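Local coordinates for protein cellulase (Soil metagenome, PDB 5I2U) that probably hydrolyses beta-1,4-glucan chains of cellulose as a halotolerant glycoside hydrolase family 5 enzyme with a TIM-barrel fold, at residues Thr44-Glu49 and Asn216-Met221; Phe167-Val172 and Ala207-Arg212; Trp199-His204 and Ala226-Trp231. All coordinates share one frame; numbering follows the deposited sequence.

Contact 1 (Thr44-Glu49 and Asn216-Met221); sequences TQLSNE and NIMYTM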
loop_
_atom_site.group_PDB
_atom_site.type_symbol
_atom_site.label_atom_id
_atom_site.label_comp_id
_atom_site.label_asym_id
_atom_site.label_seq_id
_atom_site.Cartn_x
_atom_site.Cartn_y
_atom_site.Cartn_z
ATOM N N THR A 44 14.327 -9.221 7.655
ATOM C CA THR A 44 13.356 -8.947 6.591
ATOM C C THR A 44 11.910 -8.855 7.091
ATOM O O THR A 44 11.031 -8.450 6.341
ATOM C CB THR A 44 13.414 -10.055 5.522
ATOM O OG1 THR A 44 13.011 -11.304 6.110
ATOM C CG2 THR A 44 14.827 -10.155 4.938
ATOM N N GLN A 45 11.662 -9.227 8.343
ATOM C CA GLN A 45 10.317 -9.514 8.795
ATOM C C GLN A 45 9.695 -8.308 9.474
ATOM O O GLN A 45 10.200 -7.825 10.489
ATOM C CB GLN A 45 10.328 -10.715 9.758
ATOM C CG GLN A 45 8.960 -11.163 10.260
ATOM C CD GLN A 45 8.011 -11.501 9.122
ATOM O OE1 GLN A 45 8.378 -12.248 8.203
ATOM N NE2 GLN A 45 6.790 -10.951 9.166
ATOM N N LEU A 46 8.581 -7.832 8.917
ATOM C CA LEU A 46 7.760 -6.808 9.569
ATOM C C LEU A 46 7.271 -7.395 10.876
ATOM O O LEU A 46 6.761 -8.507 10.885
ATOM C CB LEU A 46 6.571 -6.436 8.688
ATOM C CG LEU A 46 5.586 -5.418 9.267
ATOM C CD1 LEU A 46 6.236 -4.044 9.404
ATOM C CD2 LEU A 46 4.350 -5.344 8.394
ATOM N N SER A 47 7.453 -6.665 11.979
ATOM C CA SER A 47 7.197 -7.202 13.334
ATOM C C SER A 47 6.509 -6.173 14.236
ATOM O O SER A 47 6.522 -4.980 13.925
ATOM C CB SER A 47 8.519 -7.679 13.972
ATOM O OG SER A 47 9.364 -8.364 13.029
ATOM N N ASN A 48 5.935 -6.635 15.359
ATOM C CA ASN A 48 5.309 -5.746 16.369
ATOM C C ASN A 48 6.292 -5.232 17.425
ATOM O O ASN A 48 7.495 -5.575 17.375
ATOM C CB ASN A 48 4.081 -6.404 17.023
ATOM C CG ASN A 48 4.401 -7.645 17.879
ATOM O OD1 ASN A 48 5.510 -7.840 18.386
ATOM N ND2 ASN A 48 3.387 -8.474 18.069
ATOM N N GLU A 49 5.796 -4.403 18.351
ATOM C CA GLU A 49 6.588 -3.906 19.491
ATOM C C GLU A 49 7.392 -5.008 20.188
ATOM O O GLU A 49 8.570 -4.824 20.474
ATOM C CB GLU A 49 5.696 -3.198 20.531
ATOM C CG GLU A 49 5.605 -1.701 20.328
ATOM C CD GLU A 49 4.609 -1.003 21.252
ATOM O OE1 GLU A 49 4.365 -1.475 22.379
ATOM O OE2 GLU A 49 4.083 0.055 20.842
ATOM N N ASN A 216 13.841 0.353 9.879
ATOM C CA ASN A 216 12.393 0.316 9.679
ATOM C C ASN A 216 11.938 0.796 8.303
ATOM O O ASN A 216 11.005 1.592 8.180
ATOM C CB ASN A 216 11.676 1.078 10.805
ATOM C CG ASN A 216 11.699 0.336 12.111
ATOM O OD1 ASN A 216 12.181 -0.794 12.199
ATOM N ND2 ASN A 216 11.192 0.974 13.150
ATOM N N ILE A 217 12.633 0.326 7.276
ATOM C CA ILE A 217 12.150 0.466 5.918
ATOM C C ILE A 217 11.917 -0.911 5.303
ATOM O O ILE A 217 12.532 -1.900 5.722
ATOM C CB ILE A 217 13.063 1.340 5.030
ATOM C CG1 ILE A 217 14.330 0.606 4.584
ATOM C CG2 ILE A 217 13.411 2.638 5.748
ATOM C CD1 ILE A 217 14.925 1.199 3.324
ATOM N N MET A 218 10.999 -0.952 4.334
ATOM C CA MET A 218 10.793 -2.120 3.481
ATOM C C MET A 218 10.650 -1.666 2.048
ATOM O O MET A 218 10.387 -0.497 1.767
ATOM C CB MET A 218 9.557 -2.897 3.903
ATOM C CG MET A 218 9.490 -3.167 5.396
ATOM S SD MET A 218 8.084 -4.184 5.854
ATOM C CE MET A 218 8.704 -5.835 5.485
ATOM N N TYR A 219 10.845 -2.611 1.143
ATOM C CA TYR A 219 10.748 -2.359 -0.282
ATOM C C TYR A 219 9.438 -2.932 -0.819
ATOM O O TYR A 219 9.018 -4.014 -0.410
ATOM C CB TYR A 219 11.963 -2.956 -0.981
ATOM C CG TYR A 219 13.251 -2.315 -0.505
ATOM C CD1 TYR A 219 13.734 -1.148 -1.102
ATOM C CD2 TYR A 219 13.958 -2.844 0.577
ATOM C CE1 TYR A 219 14.907 -0.564 -0.666
ATOM C CE2 TYR A 219 15.142 -2.265 1.019
ATOM C CZ TYR A 219 15.610 -1.126 0.397
ATOM O OH TYR A 219 16.771 -0.534 0.847
ATOM N N THR A 220 8.779 -2.193 -1.712
ATOM C CA THR A 220 7.489 -2.624 -2.192
ATOM C C THR A 220 7.629 -3.537 -3.384
ATOM O O THR A 220 8.639 -3.507 -4.112
ATOM C CB THR A 220 6.521 -1.460 -2.468
ATOM O OG1 THR A 220 7.064 -0.600 -3.466
ATOM C CG2 THR A 220 6.262 -0.669 -1.184
ATOM N N MET A 221 6.617 -4.381 -3.548
ATOM C CA MET A 221 6.454 -5.185 -4.750
ATOM C C MET A 221 4.989 -5.142 -5.119
ATOM O O MET A 221 4.146 -5.286 -4.245
ATOM C CB MET A 221 6.925 -6.625 -4.507
ATOM C CG MET A 221 7.020 -7.474 -5.765
ATOM S SD MET A 221 5.496 -8.344 -6.207
ATOM C CE MET A 221 5.476 -9.635 -4.965
#

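Contact 2 (Phe167-Val172 and Ala207-Arg212); sequences FEWEEV and AEDPIR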
loop_
_atom_site.group_PDB
_atom_site.type_symbol
_atom_site.label_atom_id
_atom_site.label_comp_id
_atom_site.label_asym_id
_atom_site.label_seq_id
_atom_site.Cartn_x
_atom_site.Cartn_y
_atom_site.Cartn_z
ATOM N N PHE A 167 12.996 4.302 -14.928
ATOM C CA PHE A 167 14.097 4.914 -14.193
ATOM C C PHE A 167 15.120 3.832 -13.910
ATOM O O PHE A 167 14.790 2.640 -13.895
ATOM C CB PHE A 167 13.628 5.472 -12.846
ATOM C CG PHE A 167 12.682 6.633 -12.952
ATOM C CD1 PHE A 167 11.315 6.422 -13.046
ATOM C CD2 PHE A 167 13.154 7.935 -12.913
ATOM C CE1 PHE A 167 10.433 7.494 -13.129
ATOM C CE2 PHE A 167 12.285 9.017 -12.995
ATOM C CZ PHE A 167 10.918 8.797 -13.105
ATOM N N GLU A 168 16.358 4.257 -13.691
ATOM C CA GLU A 168 17.385 3.384 -13.151
ATOM C C GLU A 168 17.179 3.364 -11.634
ATOM O O GLU A 168 16.756 4.363 -11.047
ATOM C CB GLU A 168 18.794 3.883 -13.516
ATOM C CG GLU A 168 19.727 2.761 -14.022
ATOM C CD GLU A 168 19.233 2.168 -15.330
ATOM O OE1 GLU A 168 18.948 2.965 -16.249
ATOM O OE2 GLU A 168 19.097 0.918 -15.425
ATOM N N TRP A 169 17.485 2.237 -11.002
ATOM C CA TRP A 169 17.347 2.105 -9.554
ATOM C C TRP A 169 18.128 3.181 -8.790
ATOM O O TRP A 169 17.642 3.688 -7.780
ATOM C CB TRP A 169 17.760 0.700 -9.087
ATOM C CG TRP A 169 18.038 0.601 -7.610
ATOM C CD1 TRP A 169 19.215 0.233 -7.028
ATOM C CD2 TRP A 169 17.136 0.907 -6.534
ATOM N NE1 TRP A 169 19.102 0.281 -5.658
ATOM C CE2 TRP A 169 17.840 0.699 -5.327
ATOM C CE3 TRP A 169 15.806 1.348 -6.472
ATOM C CZ2 TRP A 169 17.255 0.905 -4.069
ATOM C CZ3 TRP A 169 15.221 1.555 -5.216
ATOM C CH2 TRP A 169 15.947 1.333 -4.034
ATOM N N GLU A 170 19.322 3.526 -9.278
ATOM C CA GLU A 170 20.157 4.573 -8.659
ATOM C C GLU A 170 19.404 5.897 -8.461
ATOM O O GLU A 170 19.519 6.529 -7.410
ATOM C CB GLU A 170 21.442 4.818 -9.473
ATOM N N GLU A 171 18.643 6.313 -9.471
ATOM C CA GLU A 171 17.871 7.564 -9.402
ATOM C C GLU A 171 16.725 7.493 -8.366
ATOM O O GLU A 171 16.395 8.499 -7.713
ATOM C CB GLU A 171 17.315 7.906 -10.780
ATOM C CG GLU A 171 16.725 9.304 -10.899
ATOM C CD GLU A 171 16.305 9.658 -12.318
ATOM O OE1 GLU A 171 16.547 8.861 -13.257
ATOM O OE2 GLU A 171 15.717 10.744 -12.501
ATOM N N VAL A 172 16.140 6.302 -8.228
ATOM C CA VAL A 172 15.069 6.070 -7.275
ATOM C C VAL A 172 15.634 5.929 -5.857
ATOM O O VAL A 172 15.003 6.350 -4.889
ATOM C CB VAL A 172 14.216 4.827 -7.660
ATOM C CG1 VAL A 172 13.098 4.593 -6.640
ATOM C CG2 VAL A 172 13.620 4.999 -9.056
ATOM N N ALA A 207 18.402 -5.501 -4.442
ATOM C CA ALA A 207 19.247 -6.518 -3.790
ATOM C C ALA A 207 20.743 -6.224 -3.945
ATOM O O ALA A 207 21.497 -6.327 -2.978
ATOM C CB ALA A 207 18.921 -7.905 -4.331
ATOM N N GLU A 208 21.136 -5.811 -5.151
ATOM C CA GLU A 208 22.523 -5.464 -5.472
ATOM C C GLU A 208 23.024 -4.140 -4.877
ATOM O O GLU A 208 24.214 -4.013 -4.604
ATOM C CB GLU A 208 22.718 -5.459 -6.993
ATOM C CG GLU A 208 22.833 -6.856 -7.584
ATOM C CD GLU A 208 24.160 -7.512 -7.232
ATOM O OE1 GLU A 208 25.212 -6.990 -7.680
ATOM O OE2 GLU A 208 24.153 -8.531 -6.500
ATOM N N ASP A 209 22.119 -3.181 -4.665
ATOM C CA ASP A 209 22.459 -1.830 -4.210
ATOM C C ASP A 209 21.399 -1.268 -3.213
ATOM O O ASP A 209 20.700 -0.293 -3.517
ATOM C CB ASP A 209 22.594 -0.939 -5.460
ATOM C CG ASP A 209 23.051 0.488 -5.156
ATOM O OD1 ASP A 209 23.753 0.728 -4.144
ATOM O OD2 ASP A 209 22.729 1.373 -5.972
ATOM N N PRO A 210 21.285 -1.860 -2.017
ATOM C CA PRO A 210 20.262 -1.393 -1.069
ATOM C C PRO A 210 20.616 -0.093 -0.371
ATOM O O PRO A 210 21.780 0.298 -0.341
ATOM C CB PRO A 210 20.191 -2.530 -0.043
ATOM C CG PRO A 210 21.557 -3.114 -0.057
ATOM C CD PRO A 210 21.994 -3.046 -1.505
ATOM N N ILE A 211 19.610 0.537 0.229
ATOM C CA ILE A 211 19.815 1.721 1.063
ATOM C C ILE A 211 20.408 1.270 2.405
ATOM O O ILE A 211 19.879 0.371 3.053
ATOM C CB ILE A 211 18.498 2.490 1.311
ATOM C CG1 ILE A 211 17.858 2.907 -0.021
ATOM C CG2 ILE A 211 18.737 3.736 2.158
ATOM C CD1 ILE A 211 16.418 3.357 0.093
ATOM N N ARG A 212 21.486 1.923 2.829
ATOM C CA ARG A 212 22.241 1.519 4.013
ATOM C C ARG A 212 22.055 2.515 5.143
ATOM O O ARG A 212 21.601 3.649 4.925
ATOM C CB ARG A 212 23.717 1.400 3.653
ATOM C CG ARG A 212 23.993 0.285 2.654
ATOM C CD ARG A 212 25.366 0.393 2.015
ATOM N NE ARG A 212 25.666 -0.806 1.227
ATOM C CZ ARG A 212 25.211 -1.068 -0.002
ATOM N NH1 ARG A 212 24.409 -0.213 -0.653
ATOM N NH2 ARG A 212 25.565 -2.204 -0.598
#

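Contact 3 (Trp199-His204 and Ala226-Trp231); sequences WDQDLH and ATHEAW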
loop_
_atom_site.group_PDB
_atom_site.type_symbol
_atom_site.label_atom_id
_atom_site.label_comp_id
_atom_site.label_asym_id
_atom_site.label_seq_id
_atom_site.Cartn_x
_atom_site.Cartn_y
_atom_site.Cartn_z
ATOM N N TRP A 199 7.406 -0.532 -11.854
ATOM C CA TRP A 199 6.202 -0.741 -11.043
ATOM C C TRP A 199 6.481 -1.644 -9.853
ATOM O O TRP A 199 5.737 -2.582 -9.581
ATOM C CB TRP A 199 5.060 -1.257 -11.944
ATOM C CG TRP A 199 4.914 -0.378 -13.148
ATOM C CD1 TRP A 199 4.308 0.847 -13.192
ATOM C CD2 TRP A 199 5.454 -0.606 -14.462
ATOM N NE1 TRP A 199 4.393 1.372 -14.456
ATOM C CE2 TRP A 199 5.093 0.503 -15.257
ATOM C CE3 TRP A 199 6.184 -1.651 -15.048
ATOM C CZ2 TRP A 199 5.439 0.604 -16.611
ATOM C CZ3 TRP A 199 6.530 -1.559 -16.396
ATOM C CH2 TRP A 199 6.156 -0.432 -17.165
ATOM N N ASP A 200 7.570 -1.341 -9.150
ATOM C CA ASP A 200 8.049 -2.144 -8.021
ATOM C C ASP A 200 8.260 -3.627 -8.391
ATOM O O ASP A 200 7.842 -4.522 -7.651
ATOM C CB ASP A 200 7.127 -2.002 -6.810
ATOM C CG ASP A 200 6.693 -0.566 -6.572
ATOM O OD1 ASP A 200 7.575 0.319 -6.482
ATOM O OD2 ASP A 200 5.467 -0.325 -6.479
ATOM N N GLN A 201 8.902 -3.868 -9.540
ATOM C CA GLN A 201 9.324 -5.220 -9.954
ATOM C C GLN A 201 10.839 -5.445 -9.886
ATOM O O GLN A 201 11.279 -6.587 -9.868
ATOM C CB GLN A 201 8.836 -5.522 -11.370
ATOM C CG GLN A 201 7.317 -5.606 -11.505
ATOM C CD GLN A 201 6.846 -5.596 -12.944
ATOM O OE1 GLN A 201 7.607 -5.910 -13.861
ATOM N NE2 GLN A 201 5.594 -5.210 -13.156
ATOM N N ASP A 202 11.635 -4.377 -9.804
ATOM C CA ASP A 202 13.099 -4.495 -9.863
ATOM C C ASP A 202 13.753 -4.634 -8.493
ATOM O O ASP A 202 14.685 -3.912 -8.168
ATOM C CB ASP A 202 13.699 -3.315 -10.630
ATOM C CG ASP A 202 13.261 -3.287 -12.071
ATOM O OD1 ASP A 202 12.737 -4.312 -12.544
ATOM O OD2 ASP A 202 13.431 -2.243 -12.741
ATOM N N LEU A 203 13.283 -5.608 -7.721
ATOM C CA LEU A 203 13.859 -5.914 -6.420
ATOM C C LEU A 203 15.271 -6.483 -6.532
ATOM O O LEU A 203 16.085 -6.280 -5.637
ATOM C CB LEU A 203 12.974 -6.907 -5.659
ATOM C CG LEU A 203 11.583 -6.441 -5.239
ATOM C CD1 LEU A 203 10.823 -7.625 -4.676
ATOM C CD2 LEU A 203 11.650 -5.318 -4.219
ATOM N N HIS A 204 15.532 -7.242 -7.594
ATOM C CA HIS A 204 16.893 -7.687 -7.948
ATOM C C HIS A 204 17.939 -6.548 -8.101
ATOM O O HIS A 204 19.114 -6.759 -7.787
ATOM C CB HIS A 204 16.864 -8.554 -9.217
ATOM C CG HIS A 204 16.635 -7.784 -10.484
ATOM N ND1 HIS A 204 15.626 -6.853 -10.627
ATOM C CD2 HIS A 204 17.276 -7.826 -11.673
ATOM C CE1 HIS A 204 15.670 -6.342 -11.842
ATOM N NE2 HIS A 204 16.661 -6.917 -12.498
ATOM N N ALA A 226 -3.132 -12.036 -13.095
ATOM C CA ALA A 226 -3.443 -12.497 -14.457
ATOM C C ALA A 226 -2.361 -12.136 -15.495
ATOM O O ALA A 226 -2.431 -12.598 -16.629
ATOM C CB ALA A 226 -4.799 -11.962 -14.894
ATOM N N THR A 227 -1.399 -11.295 -15.112
ATOM C CA THR A 227 -0.323 -10.852 -15.997
ATOM C C THR A 227 1.036 -11.389 -15.563
ATOM O O THR A 227 1.756 -11.985 -16.367
ATOM C CB THR A 227 -0.249 -9.317 -16.017
ATOM O OG1 THR A 227 -1.538 -8.787 -16.345
ATOM C CG2 THR A 227 0.778 -8.814 -17.039
ATOM N N HIS A 228 1.379 -11.172 -14.292
ATOM C CA HIS A 228 2.721 -11.412 -13.804
ATOM C C HIS A 228 2.837 -12.852 -13.320
ATOM O O HIS A 228 2.217 -13.242 -12.325
ATOM C CB HIS A 228 3.083 -10.388 -12.721
ATOM C CG HIS A 228 3.075 -8.969 -13.215
ATOM N ND1 HIS A 228 2.365 -7.960 -12.597
ATOM C CD2 HIS A 228 3.671 -8.398 -14.288
ATOM C CE1 HIS A 228 2.534 -6.828 -13.257
ATOM N NE2 HIS A 228 3.319 -7.069 -14.291
ATOM N N GLU A 229 3.637 -13.628 -14.047
ATOM C CA GLU A 229 3.809 -15.061 -13.806
ATOM C C GLU A 229 4.829 -15.348 -12.684
ATOM O O GLU A 229 5.227 -14.431 -11.949
ATOM C CB GLU A 229 4.188 -15.747 -15.128
ATOM C CG GLU A 229 3.097 -15.613 -16.177
ATOM C CD GLU A 229 3.411 -16.318 -17.476
ATOM O OE1 GLU A 229 4.599 -16.644 -17.729
ATOM O OE2 GLU A 229 2.449 -16.531 -18.253
ATOM N N ALA A 230 5.211 -16.617 -12.533
ATOM C CA ALA A 230 6.062 -17.097 -11.428
ATOM C C ALA A 230 7.406 -16.390 -11.232
ATOM O O ALA A 230 7.892 -16.311 -10.110
ATOM C CB ALA A 230 6.290 -18.604 -11.570
ATOM N N TRP A 231 7.997 -15.874 -12.308
ATOM C CA TRP A 231 9.276 -15.165 -12.218
ATOM C C TRP A 231 9.315 -14.093 -11.112
ATOM O O TRP A 231 10.295 -14.019 -10.358
ATOM C CB TRP A 231 9.673 -14.557 -13.566
ATOM C CG TRP A 231 8.714 -13.552 -14.150
ATOM C CD1 TRP A 231 7.670 -13.805 -14.996
ATOM C CD2 TRP A 231 8.735 -12.131 -13.959
ATOM N NE1 TRP A 231 7.036 -12.637 -15.336
ATOM C CE2 TRP A 231 7.666 -11.592 -14.712
ATOM C CE3 TRP A 231 9.551 -11.259 -13.222
ATOM C CZ2 TRP A 231 7.388 -10.217 -14.748
ATOM C CZ3 TRP A 231 9.273 -9.889 -13.257
ATOM C CH2 TRP A 231 8.202 -9.387 -14.020
#

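Contact 1 (Thr44-Glu49 and Asn216-Met221)
The flat group that meets Met218 is the peptide between Thr44 and Gln45: the methyl CE of Met218 comes to the oxygen end of this peptide, tilted out of its plane rather than lying over its face, with CE 3.6 Å from Thr44 O. Gln45, whose CB points away from the other segment, has a second flat group: its amide NE2 reaches Leu46 O at 3.0 Å, in the carbonyl plane and on a lone pair, and so folds the glutamine back over its own strand. Leu46 supplies the apolar half of the contact. Its CB lies 3.9 Å from Met218 CE, its CD1 is 4.0 Å from Met218 SD, and the two side chains cross at about a right angle. The methionine runs straight out from its strand until chi3 (82°) bends the chain, and this bend carries CE across to the Thr44 carbonyl. Strand 45-47 is the second arm of a small antiparallel hairpin with strand 40-42, and Met218 stands near the start of strand 217-224 in the eight-stranded TIM barrel, so the hairpin lies against the N-terminal end of the barrel and probably helps to close it. Phe247 touches both Leu46 and Met218, while Val41 and Leu193 also pack on the methionine. An alanine here would take away SD and CE, and would probably leave a gap between Leu46, Phe247 and the Thr44 carbonyl. Two residues before Met218, Asn216 bonds Val41 N through OD1 and Asp189 O through ND2, linking the hairpin to a residue of the magnesium site.

Contact 2 (Phe167-Val172 and Ala207-Arg212)
Trp169 donates its indole N-H to the backbone of Asp209, with NE1 2.7 Å from Asp209 O and an angle of 163° at the hydrogen. In this TIM barrel the bond ties the first turn of helix 169-186, which follows strand 156-159, to the end of helix 203-208, which leads into strand 217-224. The oxygen sits at the indole edge, practically in the ring plane, where the N-H points. Seen from the acceptor, the donor stands above the carbonyl plane, 35° out of it, and not on a lone pair. The Asp209 side chain is close by: its CB lies 3.7 Å from Trp169 NE1, while its OD2, off the ring plane, is 3.8 Å from Trp169 CD1. The carboxylate stands nearly upright to the indole, the two planes 84° apart.

Torsions explain the reach: with Trp169 CG anti to the backbone N, the indole extends from the helix start toward the other segment. Leu205 and Val206 of helix 203-208 and Pro197 pack against the ring. Asp209 is the first residue to leave helical geometry after that helix, and its OD1 forms a salt bridge to Lys173, one turn beyond Trp169, so side chain and main chain of the aspartate both engage helix 169-186. Ile211 packs farther along that helix, on Ile180 and beside Ser176. Arg212 folds back toward Asp209, making a long salt bridge from NH1 to OD1 at 3.7 Å, while Pro210 CG rests 3.8 Å above one face of the Arg212 guanidinium, offset toward its rim.

Contact 3 (Trp199-His204 and Ala226-Trp231)
Gln201 turns CG anti to its carbonyl carbon (chi1 -66°) and then runs on extended, which carries its amide out to His228 and Trp231. Trp231 has a different first torsion: chi1 of 60° puts CG between the backbone N and the carbonyl carbon, and the indole swings back from the start of its helix toward the glutamine. The two ends of the amide thus meet different rings. Its NE2 lies 3.1 Å from His228 NE2 and 3.5 Å from His228 CE1, with the glutamine chain at about a right angle to the histidine. Its other end, OE1, sits 3.5 Å from Trp231 CH2 at the far edge of the indole, in the plane of the ring, while the amide itself is turned 70° from that plane. The indole takes part through CH2 alone, and neither ring stacks on the amide. Gln201 belongs to the segment after strand 192-194, and His228 and Trp231 to the one after strand 217-224, so the bridge joins neighbouring beta-alpha connections at the C-terminal ends of the barrel strands. TIM barrels carry their active sites at this end, and the contact probably helps shape the wall of the family 5 cleft. On the histidine, Thr227 CG2 covers one ring face from 3.9 Å, offset toward the rim; ND1 takes a weak hydrogen bond from Tyr224 N, and the main-chain oxygen bonds Tyr270. On the glutamine side, Arg235 of helix 230-241 bonds Gln201 O, shortly before helix 203-208 begins.

The three contacts lie around strand 217-224 of the barrel, their centres 17 to 19 Å apart. Contact 1 sits where the strand begins, contact 3 spans connections at the C-terminal ends of the strands, and contact 2 lies among the helices outside. Helix 203-208 serves both contacts 2 and 3. Along the chain contact 2 is nested inside the loop closed by contact 1, whereas contact 3 crosses the other two. Side chains of the strand join them: Tyr219 OH probably hydrogen-bonds Ile211 N at 3.1 Å, and Thr220 and Met221 pack on Asp200 and Leu203. One strand thus connects the base beside the hairpin, the helical flank and the probable cleft side.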